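Local atomic coordinates of alpha-1,3-glucanase (Bacillus circulans, PDB entry 5ZRU), a protein that probably hydrolyses alpha-1,3-glucan as a family GH87 glucanase, this chain being its catalytic unit, and binds calcium and zinc ions. Residues A[278-283]-A[310-315]. Residues are numbered along the deposited sequence; the frame is centred on the assembly and turned at random.
Sequences DFSHIY and KVHNVW. With ZN (zinc ion), chain F; CA (calcium ion), chain L; PE5 (3,6,9,12,15,18,21,24-octaoxahexacosan-1-ol), chain C.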
loop_
_atom_site.group_PDB
_atom_site.type_symbol
_atom_site.label_atom_id
_atom_site.label_comp_id
_atom_site.label_asym_id
_atom_site.label_seq_id
_atom_site.Cartn_x
_atom_site.Cartn_y
_atom_site.Cartn_z
ATOM N N ASP A 278 -4.948 21.083 -3.844
ATOM C CA ASP A 278 -3.874 20.803 -2.896
ATOM C C ASP A 278 -4.550 20.334 -1.619
ATOM O O ASP A 278 -5.269 21.105 -0.974
ATOM C CB ASP A 278 -2.998 22.032 -2.628
ATOM C CG ASP A 278 -1.781 21.694 -1.770
ATOM O OD1 ASP A 278 -0.823 21.114 -2.301
ATOM O OD2 ASP A 278 -1.795 21.966 -0.556
ATOM N N PHE A 279 -4.356 19.062 -1.281
ATOM C CA PHE A 279 -5.056 18.425 -0.173
ATOM C C PHE A 279 -3.991 17.824 0.724
ATOM O O PHE A 279 -3.162 17.043 0.247
ATOM C CB PHE A 279 -6.017 17.347 -0.704
ATOM C CG PHE A 279 -6.925 16.760 0.333
ATOM C CD1 PHE A 279 -6.445 15.847 1.266
ATOM C CD2 PHE A 279 -8.279 17.094 0.353
ATOM C CE1 PHE A 279 -7.293 15.297 2.232
ATOM C CE2 PHE A 279 -9.133 16.546 1.318
ATOM C CZ PHE A 279 -8.636 15.652 2.250
ATOM N N SER A 280 -3.999 18.178 2.012
ATOM C CA SER A 280 -2.864 17.759 2.824
ATOM C C SER A 280 -3.222 17.687 4.298
ATOM O O SER A 280 -4.184 18.307 4.761
ATOM C CB SER A 280 -1.665 18.701 2.650
ATOM O OG SER A 280 -1.946 20.004 3.146
ATOM N N HIS A 281 -2.401 16.910 5.021
ATOM C CA HIS A 281 -2.262 16.986 6.479
ATOM C C HIS A 281 -3.514 16.493 7.197
ATOM O O HIS A 281 -3.993 17.102 8.158
ATOM C CB HIS A 281 -1.865 18.396 6.915
ATOM C CG HIS A 281 -0.427 18.690 6.629
ATOM N ND1 HIS A 281 0.597 17.949 7.179
ATOM C CD2 HIS A 281 0.155 19.589 5.804
ATOM C CE1 HIS A 281 1.753 18.401 6.728
ATOM N NE2 HIS A 281 1.512 19.396 5.894
ATOM N N ILE A 282 -4.015 15.347 6.736
ATOM C CA ILE A 282 -5.252 14.758 7.229
ATOM C C ILE A 282 -5.061 13.255 7.298
ATOM O O ILE A 282 -4.424 12.665 6.416
ATOM C CB ILE A 282 -6.430 15.130 6.303
ATOM C CG1 ILE A 282 -6.802 16.602 6.505
ATOM C CG2 ILE A 282 -7.640 14.229 6.522
ATOM C CD1 ILE A 282 -7.514 17.207 5.336
ATOM N N TYR A 283 -5.583 12.642 8.358
ATOM C CA TYR A 283 -5.786 11.199 8.420
ATOM C C TYR A 283 -7.230 10.880 8.039
ATOM O O TYR A 283 -8.155 11.570 8.474
ATOM C CB TYR A 283 -5.480 10.666 9.824
ATOM C CG TYR A 283 -5.950 9.252 10.038
ATOM C CD1 TYR A 283 -5.179 8.170 9.622
ATOM C CD2 TYR A 283 -7.172 8.991 10.657
ATOM C CE1 TYR A 283 -5.613 6.863 9.807
ATOM C CE2 TYR A 283 -7.615 7.681 10.840
ATOM C CZ TYR A 283 -6.831 6.629 10.421
ATOM O OH TYR A 283 -7.266 5.330 10.611
ATOM N N LYS A 310 -1.653 18.353 -5.953
ATOM C CA LYS A 310 -0.907 17.587 -4.967
ATOM C C LYS A 310 -1.857 17.071 -3.904
ATOM O O LYS A 310 -2.692 17.827 -3.398
ATOM C CB LYS A 310 0.179 18.427 -4.286
ATOM C CG LYS A 310 1.253 18.989 -5.179
ATOM C CD LYS A 310 2.538 19.151 -4.365
ATOM C CE LYS A 310 3.726 19.538 -5.233
ATOM N NZ LYS A 310 3.709 20.976 -5.602
ATOM N N VAL A 311 -1.725 15.795 -3.562
ATOM C CA VAL A 311 -2.268 15.254 -2.320
ATOM C C VAL A 311 -1.055 14.781 -1.537
ATOM O O VAL A 311 -0.347 13.867 -1.980
ATOM C CB VAL A 311 -3.273 14.114 -2.547
ATOM C CG1 VAL A 311 -3.891 13.671 -1.203
ATOM C CG2 VAL A 311 -4.355 14.532 -3.538
ATOM N N HIS A 312 -0.771 15.423 -0.406
ATOM C CA HIS A 312 0.498 15.167 0.249
ATOM C C HIS A 312 0.334 15.184 1.761
ATOM O O HIS A 312 -0.571 15.822 2.299
ATOM C CB HIS A 312 1.558 16.194 -0.193
ATOM C CG HIS A 312 1.286 17.596 0.262
ATOM N ND1 HIS A 312 1.733 18.085 1.472
ATOM C CD2 HIS A 312 0.640 18.625 -0.344
ATOM C CE1 HIS A 312 1.376 19.351 1.595
ATOM N NE2 HIS A 312 0.713 19.703 0.507
ATOM N N ASN A 313 1.209 14.445 2.440
ATOM C CA ASN A 313 1.163 14.360 3.899
ATOM C C ASN A 313 -0.229 13.936 4.372
ATOM O O ASN A 313 -0.835 14.554 5.246
ATOM C CB ASN A 313 1.577 15.692 4.531
ATOM C CG ASN A 313 3.018 16.047 4.231
ATOM O OD1 ASN A 313 3.326 16.629 3.190
ATOM N ND2 ASN A 313 3.909 15.701 5.150
ATOM N N VAL A 314 -0.758 12.885 3.753
ATOM C CA VAL A 314 -2.015 12.306 4.207
ATOM C C VAL A 314 -1.747 10.883 4.681
ATOM O O VAL A 314 -0.731 10.261 4.353
ATOM C CB VAL A 314 -3.117 12.327 3.120
ATOM C CG1 VAL A 314 -3.507 13.765 2.750
ATOM C CG2 VAL A 314 -2.696 11.520 1.872
ATOM N N TRP A 315 -2.691 10.372 5.464
ATOM C CA TRP A 315 -2.627 9.039 6.052
ATOM C C TRP A 315 -4.008 8.436 5.832
ATOM O O TRP A 315 -4.988 8.920 6.405
ATOM C CB TRP A 315 -2.274 9.134 7.538
ATOM C CG TRP A 315 -1.903 7.846 8.222
ATOM C CD1 TRP A 315 -2.056 6.575 7.739
ATOM C CD2 TRP A 315 -1.312 7.717 9.521
ATOM N NE1 TRP A 315 -1.584 5.662 8.661
ATOM C CE2 TRP A 315 -1.122 6.343 9.761
ATOM C CE3 TRP A 315 -0.923 8.637 10.508
ATOM C CZ2 TRP A 315 -0.562 5.860 10.952
ATOM C CZ3 TRP A 315 -0.355 8.157 11.688
ATOM C CH2 TRP A 315 -0.176 6.783 11.894
HETATM ZN ZN ZN F . 0.076 21.649 0.112
HETATM CA CA CA L . 2.912 20.807 5.008
HETATM C C48 PE5 C . -16.777 3.889 12.536
HETATM C C50 PE5 C . -16.033 2.670 11.979
HETATM O O1 PE5 C . -16.200 1.571 12.836
HETATM C C1 PE5 C . -15.618 0.378 12.386
HETATM C C2 PE5 C . -15.679 -0.700 13.471
HETATM O O2 PE5 C . -14.898 -0.312 14.566
HETATM C C3 PE5 C . -14.979 -1.137 15.694
HETATM C C4 PE5 C . -14.126 -0.548 16.826
HETATM O O3 PE5 C . -12.802 -0.385 16.391
HETATM C C5 PE5 C . -11.880 0.065 17.348
HETATM C C6 PE5 C . -11.035 1.217 16.784
HETATM O O4 PE5 C . -9.889 0.754 16.115
HETATM C C7 PE5 C . -9.552 1.433 14.932
HETATM C C8 PE5 C . -9.463 2.940 15.183
HETATM O O5 PE5 C . -9.485 3.614 13.965
HETATM C C9 PE5 C . -9.676 5.000 14.061
HETATM C C10 PE5 C . -8.350 5.694 13.787
HETATM O O6 PE5 C . -8.050 6.551 14.848
HETATM C C11 PE5 C . -6.699 6.888 14.964
HETATM C C12 PE5 C . -6.442 7.571 16.300
HETATM O O7 PE5 C . -5.984 8.856 16.014
HETATM C C13 PE5 C . -4.957 9.319 16.841
HETATM C C14 PE5 C . -5.005 10.845 16.855
HETATM O O8 PE5 C . -6.347 11.239 16.802
HETATM C C15 PE5 C . -6.577 12.623 16.737
HETATM C C16 PE5 C . -7.344 13.070 17.990
HETATM O O52 PE5 C . -8.680 13.359 17.682
HETATM O O HOH W 1 -0.221 22.382 2.081
HETATM O O HOH W 2 4.387 20.022 3.555
HETATM O O HOH W 3 1.588 22.255 3.669
#
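Asp278 holds CG anti to its own backbone nitrogen (chi1 -173°), while His312 on the neighbouring strand holds CG between its backbone N and carbonyl carbon (chi1 67°); these torsions start both side chains toward one zinc ion. Asp278 OD2 binds the zinc at 2.0 Å and His312 NE2 at 2.1 Å; His3 and a water complete the site, and that water also hydrogen-bonds Ser280 OG. The imidazole is fixed on several sides: Ser280 CB lies over one face, 3.4 Å from the centroid of the His312 ring, and His312 ND1 gives a nearly straight in-plane bond to a lone pair of Asn313 OD1 (2.8 Å, 172°). The strands carrying these groups run parallel, joined by backbone hydrogen bonds such as His312 N to Phe279 O, 3.0 Å. Both strands then turn a corner, at His281 and Asn313, as coils of a right-handed parallel beta-helix do, and Asn313 CB packs on the face of the His281 ring, whose NE2 lies 2.2 Å from an ion modelled as calcium, with two waters. Past the corner Tyr283 aims its edge at the face of Trp315, CD1 of Tyr283 standing 3.6 Å from CG of Trp315, while the Tyr283 hydroxyl hydrogen-bonds to Glu317. A leucine in place of Tyr283, with neither ring nor hydroxyl, would probably open a gap against the indole face and leave Glu317 without this partner. With NE2 on the metal, ND1 is the donor to Asn313, so the bond is likely to orient the imidazole and may, by polarising it, strengthen its hold on zinc.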